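PDB 5ZE8: cytochrome c552 from Thermochromatium tepidum, which probably carries electrons at low potential through five covalently bound c-type hemes in a thermophilic purple sulfur photosynthetic bacterium. Local coordinates for residues 94-98 and 99-103; 70-73 and 74-78; 54-57 and 58-61. All blocks are in the same frame, centred on the assembly; numbering follows the deposited sequence.

In the fold
All three contacts lie within the cytochrome c554 family region, near the N-terminal end of the modelled chain. Their order along the chain is interaction 3, interaction 2, interaction 1. Interaction 3 lies at the end of helix 50-57, interaction 2 is on helix 70-79, and interaction 1 runs into helix 100-103. Interactions 1 and 2 touch, with centres about 13 Å apart, and share one heme. Interaction 1 bonds to that heme and ligates its iron, while interaction 2 packs at its rim. Interaction 3 stands apart, its centre about 20 Å from that of interaction 2, and ligates a second heme. Together they contribute to the seats of two of the five hemes.

Interaction 1: residues 94-98 and 99-103; sequences GKFPL and CLYCH. With HEC (heme c), chain C.
Leu-100 N donates to Pro-97 O at 3.0 Å, and Tyr-101 N donates to Leu-98 O at 3.1 Å. These two bonds turn the chain from the extended residues 95-97 into the CXXCH heme-binding motif, Cys-99 to His-103. The short helix 100-103 falls within this motif. The apolar side chains pack around the turn. Leu-100 CD1 lies 3.8 Å from Phe-96 CZ, and its side chain runs beside the ring of Pro-97. With chi1 at -176° the Phe-96 ring swings away from its own N toward Leu-100 and Tyr-101. The Phe-96 and Tyr-101 rings meet obliquely, with planes at 32°. Tyr-101 CD2 rests against Leu-98 CB, and a water 2.8 Å from Tyr-101 OH also donates to Phe-96 O. Replacing Tyr-101 with an alanine would probably leave this water without its hydroxyl partner and open a gap between Phe-96 and Leu-98. The other side of the turn faces the heme. Leu-98 CD2 lies near heme CBB. The ring of His-103 stacks on that of His-72. Thioether bonds fix the porphyrin at two corners, Cys-99 SG to CAB and Cys-102 SG to CAC. His-103 NE2 binds the iron at 2.1 Å.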
loop_
_atom_site.group_PDB
_atom_site.type_symbol
_atom_site.label_atom_id
_atom_site.label_comp_id
_atom_site.label_asym_id
_atom_site.label_seq_id
_atom_site.Cartn_x
_atom_site.Cartn_y
_atom_site.Cartn_z
ATOM N N GLY A 94 15.256 20.047 6.221
ATOM C CA GLY A 94 15.565 20.379 7.621
ATOM C C GLY A 94 14.446 20.291 8.661
ATOM O O GLY A 94 14.611 20.740 9.798
ATOM N N LYS A 95 13.296 19.731 8.275
ATOM C CA LYS A 95 12.105 19.664 9.150
ATOM C C LYS A 95 12.058 18.275 9.812
ATOM O O LYS A 95 12.727 17.361 9.367
ATOM C CB LYS A 95 10.825 19.842 8.373
ATOM C CG LYS A 95 10.662 21.243 7.739
ATOM C CD LYS A 95 9.257 21.394 7.210
ATOM C CE LYS A 95 9.114 22.678 6.414
ATOM N NZ LYS A 95 7.877 22.553 5.582
ATOM N N PHE A 96 11.319 18.200 10.880
ATOM C CA PHE A 96 10.993 16.910 11.514
ATOM C C PHE A 96 10.575 15.966 10.381
ATOM O O PHE A 96 9.782 16.321 9.482
ATOM C CB PHE A 96 9.865 17.083 12.523
ATOM C CG PHE A 96 9.536 15.830 13.293
ATOM C CD1 PHE A 96 10.255 15.526 14.385
ATOM C CD2 PHE A 96 8.568 14.964 12.848
ATOM C CE1 PHE A 96 10.030 14.372 15.115
ATOM C CE2 PHE A 96 8.300 13.812 13.550
ATOM C CZ PHE A 96 9.050 13.516 14.661
ATOM N N PRO A 97 11.054 14.738 10.395
ATOM C CA PRO A 97 10.885 13.888 9.201
ATOM C C PRO A 97 9.412 13.558 8.898
ATOM O O PRO A 97 8.742 12.825 9.696
ATOM C CB PRO A 97 11.669 12.642 9.568
ATOM C CG PRO A 97 12.660 13.079 10.654
ATOM C CD PRO A 97 11.926 14.095 11.398
ATOM N N LEU A 98 8.904 13.990 7.738
ATOM C CA LEU A 98 7.510 13.839 7.448
ATOM C C LEU A 98 7.127 12.352 7.296
ATOM O O LEU A 98 5.949 12.000 7.518
ATOM C CB LEU A 98 7.073 14.610 6.183
ATOM C CG LEU A 98 7.528 14.023 4.852
ATOM C CD1 LEU A 98 6.771 14.703 3.728
ATOM C CD2 LEU A 98 9.003 14.011 4.497
ATOM N N CYS A 99 8.106 11.480 6.955
ATOM C CA CYS A 99 7.877 10.056 6.846
ATOM C C CYS A 99 7.171 9.526 8.081
ATOM O O CYS A 99 6.395 8.588 8.026
ATOM C CB CYS A 99 9.179 9.313 6.657
ATOM S SG CYS A 99 10.483 10.124 5.695
ATOM N N LEU A 100 7.579 10.039 9.274
ATOM C CA LEU A 100 7.133 9.456 10.522
ATOM C C LEU A 100 5.630 9.645 10.739
ATOM O O LEU A 100 5.008 8.906 11.492
ATOM C CB LEU A 100 7.953 9.930 11.668
ATOM C CG LEU A 100 9.446 9.723 11.556
ATOM C CD1 LEU A 100 10.145 10.425 12.701
ATOM C CD2 LEU A 100 9.850 8.304 11.283
ATOM N N TYR A 101 5.027 10.700 10.140
ATOM C CA TYR A 101 3.633 10.955 10.305
ATOM C C TYR A 101 2.771 9.791 9.859
ATOM O O TYR A 101 1.663 9.595 10.359
ATOM C CB TYR A 101 3.205 12.248 9.615
ATOM C CG TYR A 101 3.921 13.535 10.033
ATOM C CD1 TYR A 101 4.111 13.824 11.347
ATOM C CD2 TYR A 101 4.333 14.397 9.091
ATOM C CE1 TYR A 101 4.789 14.976 11.700
ATOM C CE2 TYR A 101 4.940 15.589 9.424
ATOM C CZ TYR A 101 5.174 15.810 10.759
ATOM O OH TYR A 101 5.859 17.051 11.174
ATOM N N CYS A 102 3.271 9.054 8.912
ATOM C CA CYS A 102 2.583 7.869 8.284
ATOM C C CYS A 102 3.218 6.556 8.668
ATOM O O CYS A 102 2.521 5.596 8.895
ATOM C CB CYS A 102 2.502 7.916 6.752
ATOM S SG CYS A 102 1.723 9.518 6.205
ATOM N N HIS A 103 4.571 6.515 8.718
ATOM C CA HIS A 103 5.325 5.256 8.945
ATOM C C HIS A 103 5.600 4.979 10.417
ATOM O O HIS A 103 5.876 3.821 10.755
ATOM C CB HIS A 103 6.652 5.258 8.207
ATOM C CG HIS A 103 6.570 5.125 6.719
ATOM N ND1 HIS A 103 6.765 3.895 6.103
ATOM C CD2 HIS A 103 6.355 6.049 5.696
ATOM C CE1 HIS A 103 6.644 4.066 4.791
ATOM N NE2 HIS A 103 6.398 5.345 4.505
HETATM FE FE HEC C . 6.188 6.208 2.565
HETATM C CHA HEC C . 5.546 3.140 1.127
HETATM C CHB HEC C . 9.489 5.796 1.875
HETATM C CHC HEC C . 6.810 9.313 3.646
HETATM C CHD HEC C . 2.900 6.632 3.245
HETATM N NA HEC C . 7.313 4.849 1.692
HETATM C C1A HEC C . 6.861 3.600 1.161
HETATM C C2A HEC C . 7.922 2.933 0.453
HETATM C C3A HEC C . 9.013 3.675 0.628
HETATM C C4A HEC C . 8.633 4.839 1.364
HETATM C CMA HEC C . 10.388 3.430 0.093
HETATM C CAA HEC C . 7.860 1.593 -0.176
HETATM C CBA HEC C . 8.007 0.538 0.956
HETATM C CGA HEC C . 7.929 -0.906 0.579
HETATM O O1A HEC C . 8.141 -1.866 1.411
HETATM O O2A HEC C . 7.635 -1.273 -0.605
HETATM N NB HEC C . 7.897 7.296 2.796
HETATM C C1B HEC C . 9.133 6.938 2.526
HETATM C C2B HEC C . 10.025 7.957 2.982
HETATM C C3B HEC C . 9.329 9.026 3.440
HETATM C C4B HEC C . 7.914 8.579 3.286
HETATM C CMB HEC C . 11.508 7.843 2.863
HETATM C CAB HEC C . 9.745 10.339 3.946
HETATM C CBB HEC C . 10.746 11.016 3.207
HETATM N NC HEC C . 5.077 7.685 3.279
HETATM C C1C HEC C . 5.478 8.992 3.642
HETATM C C2C HEC C . 4.382 9.794 4.058
HETATM C C3C HEC C . 3.260 9.000 4.006
HETATM C C4C HEC C . 3.730 7.698 3.530
HETATM C CMC HEC C . 4.475 11.191 4.554
HETATM C CAC HEC C . 1.864 9.339 4.342
HETATM C CBC HEC C . 1.340 10.477 3.670
HETATM N ND HEC C . 4.598 5.104 2.318
HETATM C C1D HEC C . 3.320 5.390 2.677
HETATM C C2D HEC C . 2.397 4.350 2.301
HETATM C C3D HEC C . 3.106 3.422 1.661
HETATM C C4D HEC C . 4.495 3.894 1.670
HETATM C CMD HEC C . 0.923 4.392 2.522
HETATM C CAD HEC C . 2.595 2.096 1.081
HETATM C CBD HEC C . 2.327 2.387 -0.357
HETATM C CGD HEC C . 1.875 1.164 -1.158
HETATM O O1D HEC C . 1.548 0.130 -0.644
HETATM O O2D HEC C . 1.905 1.217 -2.435
HETATM O O HOH W 1 7.664 18.090 9.358
#

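Interaction 2: residues 70-73 and 74-78; sequences PIHG and LFYQQ. With HEC (heme c), chain C.
Phe-75 follows Ile-71 by one turn of helix 70-79 and meets both its carbonyl and the heme beyond. Its CB lies 3.8 Å from His-72 O and equally close to heme methyl CMB. CG then approaches the neighbouring methyl, CMA. CD1 makes the closest approaches, 3.3 Å to Ile-71 O and 3.4 Å to heme CMA. The carbonyl oxygen lies at the ring edge, in its plane. CE1 still reaches CMA, and Ile-71 CG2 is 4.5 Å from Phe-75 CE1. The Phe-75 ring also meets that of Phe-318. His-72 lies nearer the porphyrin itself. Its chi1 of 171° swings the imidazole toward the heme rim, where ND1 comes within 3.1 Å of meso carbon CHB, at the imidazole edge. Tyr-76 CB lies over one face of that imidazole, toward its rim. The backbone bond from Tyr-76 N to His-72 O, 2.8 Å long, holds the two residues one turn apart. Ile-71 completes the surface by laying CG2 against propionate carbon CGA. Phe-75 and Ile-71 thus give apolar contacts while the imidazole of His-72 lies at the porphyrin rim, which is consistent with shielding this side of the heme from water.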
loop_
_atom_site.group_PDB
_atom_site.type_symbol
_atom_site.label_atom_id
_atom_site.label_comp_id
_atom_site.label_asym_id
_atom_site.label_seq_id
_atom_site.Cartn_x
_atom_site.Cartn_y
_atom_site.Cartn_z
ATOM N N PRO A 70 12.998 -3.086 5.060
ATOM C CA PRO A 70 14.281 -2.668 4.509
ATOM C C PRO A 70 14.202 -1.782 3.266
ATOM O O PRO A 70 15.103 -1.004 2.991
ATOM C CB PRO A 70 14.940 -4.011 4.171
ATOM C CG PRO A 70 13.816 -4.864 3.897
ATOM C CD PRO A 70 12.691 -4.480 4.758
ATOM N N ILE A 71 13.084 -1.795 2.519
ATOM C CA ILE A 71 12.903 -0.881 1.399
ATOM C C ILE A 71 12.702 0.530 1.903
ATOM O O ILE A 71 13.422 1.456 1.588
ATOM C CB ILE A 71 11.722 -1.345 0.501
ATOM C CG1 ILE A 71 12.081 -2.668 -0.208
ATOM C CG2 ILE A 71 11.406 -0.294 -0.510
ATOM C CD1 ILE A 71 10.919 -3.238 -1.070
ATOM N N HIS A 72 11.687 0.713 2.750
ATOM C CA HIS A 72 11.512 2.011 3.362
ATOM C C HIS A 72 12.768 2.424 4.121
ATOM O O HIS A 72 13.147 3.607 4.101
ATOM C CB HIS A 72 10.319 2.013 4.362
ATOM C CG HIS A 72 10.214 3.262 5.186
ATOM N ND1 HIS A 72 9.962 4.499 4.640
ATOM C CD2 HIS A 72 10.258 3.449 6.524
ATOM C CE1 HIS A 72 9.883 5.391 5.620
ATOM N NE2 HIS A 72 10.095 4.794 6.758
ATOM N N GLY A 73 13.417 1.504 4.774
ATOM C CA GLY A 73 14.626 1.875 5.557
ATOM C C GLY A 73 15.743 2.415 4.756
ATOM O O GLY A 73 16.485 3.318 5.224
ATOM N N LEU A 74 15.928 1.883 3.550
ATOM C CA LEU A 74 17.022 2.311 2.655
ATOM C C LEU A 74 16.713 3.794 2.288
ATOM O O LEU A 74 17.585 4.690 2.323
ATOM C CB LEU A 74 17.043 1.423 1.395
ATOM C CG LEU A 74 18.250 1.547 0.438
ATOM C CD1 LEU A 74 18.117 0.484 -0.651
ATOM C CD2 LEU A 74 18.515 2.896 -0.190
ATOM N N PHE A 75 15.473 4.088 1.878
ATOM C CA PHE A 75 15.103 5.439 1.472
ATOM C C PHE A 75 15.155 6.389 2.697
ATOM O O PHE A 75 15.633 7.523 2.596
ATOM C CB PHE A 75 13.738 5.482 0.839
ATOM C CG PHE A 75 13.680 4.996 -0.568
ATOM C CD1 PHE A 75 13.686 3.672 -0.886
ATOM C CD2 PHE A 75 13.761 5.957 -1.591
ATOM C CE1 PHE A 75 13.580 3.261 -2.188
ATOM C CE2 PHE A 75 13.671 5.533 -2.890
ATOM C CZ PHE A 75 13.564 4.205 -3.174
ATOM N N TYR A 76 14.678 5.932 3.867
ATOM C CA TYR A 76 14.722 6.730 5.097
ATOM C C TYR A 76 16.167 7.104 5.475
ATOM O O TYR A 76 16.432 8.317 5.785
ATOM C CB TYR A 76 13.975 6.069 6.231
ATOM C CG TYR A 76 13.850 6.885 7.502
ATOM C CD1 TYR A 76 14.881 6.952 8.458
ATOM C CD2 TYR A 76 12.814 7.714 7.665
ATOM C CE1 TYR A 76 14.783 7.709 9.600
ATOM C CE2 TYR A 76 12.678 8.461 8.818
ATOM C CZ TYR A 76 13.631 8.425 9.797
ATOM O OH TYR A 76 13.484 9.219 10.889
ATOM N N GLN A 77 17.055 6.153 5.355
ATOM C CA GLN A 77 18.480 6.432 5.662
ATOM C C GLN A 77 19.026 7.463 4.703
ATOM O O GLN A 77 19.797 8.391 5.182
ATOM C CB GLN A 77 19.277 5.142 5.570
ATOM C CG GLN A 77 20.759 5.216 6.029
ATOM C CD GLN A 77 20.994 5.580 7.492
ATOM O OE1 GLN A 77 20.570 4.871 8.414
ATOM N NE2 GLN A 77 21.733 6.652 7.703
ATOM N N GLN A 78 18.690 7.307 3.429
ATOM C CA GLN A 78 19.208 8.193 2.383
ATOM C C GLN A 78 18.600 9.586 2.487
ATOM O O GLN A 78 19.289 10.584 2.192
ATOM C CB GLN A 78 19.059 7.600 0.949
ATOM C CG GLN A 78 17.949 8.226 0.050
ATOM C CD GLN A 78 17.749 7.714 -1.422
ATOM O OE1 GLN A 78 18.611 7.065 -2.018
ATOM N NE2 GLN A 78 16.570 8.067 -2.015
HETATM FE FE HEC C . 6.188 6.208 2.565
HETATM C CHA HEC C . 5.546 3.140 1.127
HETATM C CHB HEC C . 9.489 5.796 1.875
HETATM C CHC HEC C . 6.810 9.313 3.646
HETATM C CHD HEC C . 2.900 6.632 3.245
HETATM N NA HEC C . 7.313 4.849 1.692
HETATM C C1A HEC C . 6.861 3.600 1.161
HETATM C C2A HEC C . 7.922 2.933 0.453
HETATM C C3A HEC C . 9.013 3.675 0.628
HETATM C C4A HEC C . 8.633 4.839 1.364
HETATM C CMA HEC C . 10.388 3.430 0.093
HETATM C CAA HEC C . 7.860 1.593 -0.176
HETATM C CBA HEC C . 8.007 0.538 0.956
HETATM C CGA HEC C . 7.929 -0.906 0.579
HETATM O O1A HEC C . 8.141 -1.866 1.411
HETATM O O2A HEC C . 7.635 -1.273 -0.605
HETATM N NB HEC C . 7.897 7.296 2.796
HETATM C C1B HEC C . 9.133 6.938 2.526
HETATM C C2B HEC C . 10.025 7.957 2.982
HETATM C C3B HEC C . 9.329 9.026 3.440
HETATM C C4B HEC C . 7.914 8.579 3.286
HETATM C CMB HEC C . 11.508 7.843 2.863
HETATM C CAB HEC C . 9.745 10.339 3.946
HETATM C CBB HEC C . 10.746 11.016 3.207
HETATM N NC HEC C . 5.077 7.685 3.279
HETATM C C1C HEC C . 5.478 8.992 3.642
HETATM C C2C HEC C . 4.382 9.794 4.058
HETATM C C3C HEC C . 3.260 9.000 4.006
HETATM C C4C HEC C . 3.730 7.698 3.530
HETATM C CMC HEC C . 4.475 11.191 4.554
HETATM C CAC HEC C . 1.864 9.339 4.342
HETATM C CBC HEC C . 1.340 10.477 3.670
HETATM N ND HEC C . 4.598 5.104 2.318
HETATM C C1D HEC C . 3.320 5.390 2.677
HETATM C C2D HEC C . 2.397 4.350 2.301
HETATM C C3D HEC C . 3.106 3.422 1.661
HETATM C C4D HEC C . 4.495 3.894 1.670
HETATM C CMD HEC C . 0.923 4.392 2.522
HETATM C CAD HEC C . 2.595 2.096 1.081
HETATM C CBD HEC C . 2.327 2.387 -0.357
HETATM C CGD HEC C . 1.875 1.164 -1.158
HETATM O O1D HEC C . 1.548 0.130 -0.644
HETATM O O2D HEC C . 1.905 1.217 -2.435
#

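Interaction 3: residues 54-57 and 58-61; sequences RQWK and GSMH. With HEC (heme c), chain E.
Trp-56 O takes two bonds from Ser-59 where helix 50-57 ends. Ser-59 N donates at 2.9 Å, with an N-H...O angle of 158°, from well above the carbonyl plane. Ser-59 OG donates at 2.7 Å and lies in that plane, on a lone pair. The two donors reach the oxygen from different directions, and this one carbonyl satisfies both the backbone N-H and the hydroxyl of the buried serine. Ser-59 OG can reach it because chi1 of 74° places the hydroxyl between its own backbone N and carbonyl carbon. Ser-59 OG also accepts a weak bond from Ala-62 N. Gly-58, the first residue after the helix, gives its O to Lys-63 NZ.

Arg-54, Gln-55 and Trp-56 turn their polar ends to partners elsewhere: Arg-54 forms a salt bridge with Asp-51, Gln-55 OE1 accepts from His-270 N, and Trp-56 NE1 donates to Val-125 O, which satisfies the buried indole. The indole also brings NE1 to 4.2 Å from His-61 CB, and the two side chains cross obliquely. Beyond that point the His-61 ring reaches the heme. Its NE2 binds the iron at 2.1 Å, and His-229 supplies another ligand to the same metal. Met-60 bends along the propionates, with CG 3.5 Å from O1A and CE 3.5 Å from O1D.

The Ser-59 bonds thus tie the helix end to the chain leading into His-61, while Trp-56 packs against the base of this ligand. Two histidines on one iron are consistent with a low-potential, electron-carrying heme.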
loop_
_atom_site.group_PDB
_atom_site.type_symbol
_atom_site.label_atom_id
_atom_site.label_comp_id
_atom_site.label_asym_id
_atom_site.label_seq_id
_atom_site.Cartn_x
_atom_site.Cartn_y
_atom_site.Cartn_z
ATOM N N ARG A 54 -2.567 -11.509 15.392
ATOM C CA ARG A 54 -1.819 -12.347 14.467
ATOM C C ARG A 54 -1.804 -11.771 13.027
ATOM O O ARG A 54 -0.777 -11.696 12.356
ATOM C CB ARG A 54 -2.343 -13.786 14.401
ATOM C CG ARG A 54 -1.649 -14.639 13.358
ATOM C CD ARG A 54 -1.931 -16.131 13.561
ATOM N NE ARG A 54 -3.193 -16.285 14.086
ATOM C CZ ARG A 54 -3.590 -16.620 15.325
ATOM N NH1 ARG A 54 -2.846 -17.161 16.272
ATOM N NH2 ARG A 54 -4.886 -16.461 15.567
ATOM N N GLN A 55 -2.970 -11.296 12.590
ATOM C CA GLN A 55 -3.083 -10.707 11.251
ATOM C C GLN A 55 -2.281 -9.419 11.141
ATOM O O GLN A 55 -1.528 -9.246 10.145
ATOM C CB GLN A 55 -4.544 -10.450 10.971
ATOM C CG GLN A 55 -5.406 -11.720 10.776
ATOM C CD GLN A 55 -6.903 -11.436 10.782
ATOM O OE1 GLN A 55 -7.380 -10.387 11.191
ATOM N NE2 GLN A 55 -7.666 -12.523 10.462
ATOM N N TRP A 56 -2.452 -8.554 12.126
ATOM C CA TRP A 56 -1.781 -7.275 12.168
ATOM C C TRP A 56 -0.259 -7.463 12.185
ATOM O O TRP A 56 0.439 -6.742 11.481
ATOM C CB TRP A 56 -2.246 -6.433 13.379
ATOM C CG TRP A 56 -1.345 -5.210 13.580
ATOM C CD1 TRP A 56 -1.367 -4.072 12.881
ATOM C CD2 TRP A 56 -0.276 -5.122 14.479
ATOM N NE1 TRP A 56 -0.354 -3.274 13.258
ATOM C CE2 TRP A 56 0.346 -3.893 14.252
ATOM C CE3 TRP A 56 0.217 -5.956 15.469
ATOM C CZ2 TRP A 56 1.425 -3.477 14.950
ATOM C CZ3 TRP A 56 1.367 -5.539 16.141
ATOM C CH2 TRP A 56 1.906 -4.278 15.895
ATOM N N LYS A 57 0.240 -8.417 12.966
ATOM C CA LYS A 57 1.681 -8.530 13.177
ATOM C C LYS A 57 2.420 -8.859 11.948
ATOM O O LYS A 57 3.580 -8.421 11.758
ATOM C CB LYS A 57 1.955 -9.538 14.284
ATOM C CG LYS A 57 3.388 -9.550 14.796
ATOM C CD LYS A 57 3.814 -8.267 15.447
ATOM C CE LYS A 57 5.209 -8.327 16.141
ATOM N NZ LYS A 57 5.688 -6.934 16.477
ATOM N N GLY A 58 1.807 -9.609 11.060
ATOM C CA GLY A 58 2.361 -9.906 9.767
ATOM C C GLY A 58 2.226 -8.888 8.667
ATOM O O GLY A 58 2.710 -9.080 7.579
ATOM N N SER A 59 1.497 -7.810 8.960
ATOM C CA SER A 59 1.199 -6.818 7.943
ATOM C C SER A 59 2.268 -5.749 7.789
ATOM O O SER A 59 3.008 -5.501 8.714
ATOM C CB SER A 59 -0.128 -6.090 8.260
ATOM O OG SER A 59 -0.010 -5.172 9.331
ATOM N N MET A 60 2.259 -5.075 6.649
ATOM C CA MET A 60 3.200 -3.942 6.508
ATOM C C MET A 60 2.920 -2.807 7.425
ATOM O O MET A 60 3.796 -1.986 7.675
ATOM C CB MET A 60 3.295 -3.471 5.080
ATOM C CG MET A 60 3.882 -4.500 4.174
ATOM S SD MET A 60 5.485 -5.150 4.649
ATOM C CE MET A 60 6.506 -3.649 4.621
ATOM N N HIS A 61 1.699 -2.676 7.961
ATOM C CA HIS A 61 1.452 -1.686 9.019
ATOM C C HIS A 61 2.340 -1.933 10.253
ATOM O O HIS A 61 2.944 -1.012 10.778
ATOM C CB HIS A 61 -0.020 -1.631 9.419
ATOM C CG HIS A 61 -0.908 -1.071 8.384
ATOM N ND1 HIS A 61 -2.133 -1.600 8.045
ATOM C CD2 HIS A 61 -0.726 0.008 7.587
ATOM C CE1 HIS A 61 -2.619 -0.865 7.048
ATOM N NE2 HIS A 61 -1.802 0.109 6.770
HETATM FE FE HEC E . -2.059 1.491 5.273
HETATM C CHA HEC E . 0.567 -0.050 3.734
HETATM C CHB HEC E . -4.253 -0.445 3.492
HETATM C CHC HEC E . -4.640 2.806 7.093
HETATM C CHD HEC E . 0.085 3.809 6.699
HETATM N NA HEC E . -1.858 0.055 3.914
HETATM C C1A HEC E . -0.700 -0.487 3.381
HETATM C C2A HEC E . -0.995 -1.519 2.414
HETATM C C3A HEC E . -2.349 -1.546 2.339
HETATM C C4A HEC E . -2.880 -0.656 3.335
HETATM C CMA HEC E . -3.207 -2.480 1.483
HETATM C CAA HEC E . -0.013 -2.249 1.571
HETATM C CBA HEC E . 0.458 -3.513 2.286
HETATM C CGA HEC E . 1.532 -4.219 1.453
HETATM O O1A HEC E . 2.564 -3.632 1.071
HETATM O O2A HEC E . 1.447 -5.463 1.228
HETATM N NB HEC E . -4.067 1.218 5.246
HETATM C C1B HEC E . -4.798 0.437 4.423
HETATM C C2B HEC E . -6.187 0.622 4.694
HETATM C C3B HEC E . -6.311 1.521 5.689
HETATM C C4B HEC E . -4.937 1.853 6.097
HETATM C CMB HEC E . -7.300 -0.089 3.930
HETATM C CAB HEC E . -7.519 1.984 6.416
HETATM C CBB HEC E . -8.368 0.912 6.884
HETATM N NC HEC E . -2.242 2.946 6.607
HETATM C C1C HEC E . -3.342 3.348 7.246
HETATM C C2C HEC E . -3.108 4.461 8.203
HETATM C C3C HEC E . -1.793 4.731 8.060
HETATM C C4C HEC E . -1.235 3.816 7.085
HETATM C CMC HEC E . -4.156 5.150 9.065
HETATM C CAC HEC E . -0.940 5.818 8.728
HETATM C CBC HEC E . -1.098 6.085 10.097
HETATM N ND HEC E . -0.127 1.795 5.194
HETATM C C1D HEC E . 0.600 2.801 5.822
HETATM C C2D HEC E . 2.019 2.672 5.532
HETATM C C3D HEC E . 2.169 1.603 4.743
HETATM C C4D HEC E . 0.805 1.044 4.547
HETATM C CMD HEC E . 3.021 3.627 6.050
HETATM C CAD HEC E . 3.506 1.106 4.134
HETATM C CBD HEC E . 4.506 0.655 5.158
HETATM C CGD HEC E . 5.749 0.100 4.475
HETATM O O1D HEC E . 5.717 -0.527 3.373
HETATM O O2D HEC E . 6.854 0.295 5.068
#